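Lysin (Enterococcus phage IMEEF1, PDB 6IST) probably cleaves the peptidoglycan of enterococcal cell walls through its CHAP domain, this chain being the C-terminal piece, which likely recognises the wall. Local coordinates at residues 20-25 with 64-69. Numbering follows the deposited sequence.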
loop_
_atom_site.group_PDB
_atom_site.type_symbol
_atom_site.label_atom_id
_atom_site.label_comp_id
_atom_site.label_asym_id
_atom_site.label_seq_id
_atom_site.Cartn_x
_atom_site.Cartn_y
_atom_site.Cartn_z
ATOM N N GLY A 20 -14.216 -5.098 -9.784
ATOM C CA GLY A 20 -13.623 -6.430 -9.750
ATOM C C GLY A 20 -12.300 -6.562 -10.495
ATOM O O GLY A 20 -12.005 -7.628 -11.082
ATOM N N GLY A 21 -11.503 -5.502 -10.503
ATOM C CA GLY A 21 -10.277 -5.486 -11.266
ATOM C C GLY A 21 -10.400 -5.415 -12.756
ATOM O O GLY A 21 -9.414 -5.671 -13.459
ATOM N N LYS A 22 -11.586 -5.053 -13.251
ATOM C CA LYS A 22 -11.884 -5.028 -14.685
ATOM C C LYS A 22 -12.445 -3.651 -15.022
ATOM O O LYS A 22 -12.800 -2.924 -14.119
ATOM C CB LYS A 22 -12.924 -6.069 -15.110
ATOM C CG LYS A 22 -12.736 -7.447 -14.533
ATOM C CD LYS A 22 -11.609 -8.211 -15.148
ATOM C CE LYS A 22 -11.271 -9.464 -14.340
ATOM N NZ LYS A 22 -12.367 -10.389 -13.923
ATOM N N ARG A 23 -12.513 -3.341 -16.305
ATOM C CA ARG A 23 -13.046 -2.050 -16.819
ATOM C C ARG A 23 -14.203 -2.373 -17.705
ATOM O O ARG A 23 -14.059 -3.212 -18.556
ATOM C CB ARG A 23 -12.062 -1.379 -17.750
ATOM C CG ARG A 23 -10.966 -0.676 -17.061
ATOM C CD ARG A 23 -10.002 -0.066 -18.079
ATOM N NE ARG A 23 -9.330 -1.044 -18.910
ATOM C CZ ARG A 23 -9.305 -1.082 -20.237
ATOM N NH1 ARG A 23 -9.911 -0.175 -21.011
ATOM N NH2 ARG A 23 -8.638 -2.069 -20.796
ATOM N N ILE A 24 -15.305 -1.633 -17.567
ATOM C CA ILE A 24 -16.446 -1.831 -18.414
ATOM C C ILE A 24 -16.816 -0.491 -19.043
ATOM O O ILE A 24 -17.042 0.469 -18.331
ATOM C CB ILE A 24 -17.675 -2.376 -17.625
ATOM C CG1 ILE A 24 -17.379 -3.760 -16.994
ATOM C CG2 ILE A 24 -18.907 -2.483 -18.564
ATOM C CD1 ILE A 24 -18.516 -4.275 -16.113
ATOM N N TYR A 25 -16.893 -0.431 -20.358
ATOM C CA TYR A 25 -17.423 0.746 -21.049
ATOM C C TYR A 25 -18.907 0.819 -20.858
ATOM O O TYR A 25 -19.602 -0.165 -21.076
ATOM C CB TYR A 25 -17.068 0.689 -22.533
ATOM C CG TYR A 25 -17.787 1.716 -23.334
ATOM C CD1 TYR A 25 -17.502 3.065 -23.187
ATOM C CD2 TYR A 25 -18.702 1.335 -24.303
ATOM C CE1 TYR A 25 -18.183 4.023 -23.932
ATOM C CE2 TYR A 25 -19.390 2.275 -25.070
ATOM C CZ TYR A 25 -19.104 3.603 -24.910
ATOM O OH TYR A 25 -19.775 4.499 -25.676
ATOM N N ALA A 64 -3.634 -2.560 -16.583
ATOM C CA ALA A 64 -3.749 -3.393 -15.430
ATOM C C ALA A 64 -5.163 -4.001 -15.268
ATOM O O ALA A 64 -5.329 -5.002 -14.579
ATOM C CB ALA A 64 -3.388 -2.621 -14.152
ATOM N N LEU A 65 -6.178 -3.353 -15.861
ATOM C CA LEU A 65 -7.553 -3.704 -15.637
ATOM C C LEU A 65 -8.096 -4.126 -16.995
ATOM O O LEU A 65 -8.467 -3.287 -17.782
ATOM C CB LEU A 65 -8.318 -2.483 -15.092
ATOM C CG LEU A 65 -7.803 -1.874 -13.777
ATOM C CD1 LEU A 65 -8.402 -0.486 -13.549
ATOM C CD2 LEU A 65 -8.045 -2.770 -12.595
ATOM N N PRO A 66 -8.179 -5.447 -17.251
ATOM C CA PRO A 66 -8.730 -5.908 -18.536
ATOM C C PRO A 66 -10.129 -5.397 -18.778
ATOM O O PRO A 66 -10.924 -5.320 -17.848
ATOM C CB PRO A 66 -8.788 -7.435 -18.368
ATOM C CG PRO A 66 -7.800 -7.734 -17.285
ATOM C CD PRO A 66 -7.813 -6.566 -16.366
ATOM N N GLN A 67 -10.460 -5.142 -20.032
ATOM C CA GLN A 67 -11.851 -4.765 -20.398
ATOM C C GLN A 67 -12.761 -5.996 -20.427
ATOM O O GLN A 67 -12.390 -6.997 -20.978
ATOM C CB GLN A 67 -11.912 -4.131 -21.799
ATOM C CG GLN A 67 -13.289 -3.627 -22.187
ATOM C CD GLN A 67 -13.356 -2.817 -23.511
ATOM O OE1 GLN A 67 -14.431 -2.305 -23.875
ATOM N NE2 GLN A 67 -12.235 -2.712 -24.214
ATOM N N VAL A 68 -13.969 -5.893 -19.910
ATOM C CA VAL A 68 -15.010 -6.933 -20.152
ATOM C C VAL A 68 -16.216 -6.235 -20.720
ATOM O O VAL A 68 -16.447 -5.069 -20.448
ATOM C CB VAL A 68 -15.417 -7.729 -18.916
ATOM C CG1 VAL A 68 -14.242 -8.529 -18.354
ATOM C CG2 VAL A 68 -16.004 -6.853 -17.849
ATOM N N LYS A 69 -16.948 -6.942 -21.559
ATOM C CA LYS A 69 -18.077 -6.383 -22.303
ATOM C C LYS A 69 -19.306 -6.774 -21.571
ATOM O O LYS A 69 -19.397 -7.905 -21.112
ATOM C CB LYS A 69 -18.149 -7.013 -23.692
ATOM C CG LYS A 69 -16.900 -6.817 -24.523
ATOM C CD LYS A 69 -16.806 -5.401 -25.027
ATOM C CE LYS A 69 -15.560 -5.246 -25.883
ATOM N NZ LYS A 69 -15.268 -3.798 -26.109
HETATM O O HOH W 1 -16.558 -2.804 -22.005
#
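The guanidinium of Arg-23 has Gln-67 over one face, its CB 4.0 Å from NH2, and the carbonyl of Leu-65 at its edge, close to the plane. NE donates to Leu-65 O at 2.7 Å, nearly along the C=O axis, while NH2 adds a weak second bond to the same oxygen. A bend at chi3 (-63°) turns the otherwise extended arm so that NE faces this carbonyl, just past the end of helix 56-64. Trp-16 of strand 13-19 touches both Arg-23 and Gln-67 and ties the pair to the sheet.

Around the arginine the two backbones lock together. Arg-23 N donates to Pro-66 O at 3.0 Å, and Val-68 N returns a bond of the same length to Arg-23 O. That oxygen also receives a CA-H...O contact from Gln-67. At one end, Leu-65 lays CD2 against Gly-21 O (3.3 Å), in a glycine turn of positive phi. Further along, Val-68 CG2 presses tightly on Ile-24 CG1 (3.5 Å), and its CG1 reaches the CD of Lys-22. The amine of that lysine goes to Ala-64 O of the second subunit, and Ile-24 packs on Met-60 there, so this edge also belongs to the assembly.

Past Val-68 a water takes over: it accepts from Tyr-25 N at 2.9 Å and donates to Val-68 O and Gln-67 OE1. Lys-69 NZ reaches the same OE1 from above the amide plane.

With the residues on both sides of Gln-67 bonding to Arg-23 and the two segments running 53° apart, this is a single parallel beta bridge, its next rung replaced by water, through which the C-terminal tail joins outer strand 22-25 of the mixed sheet.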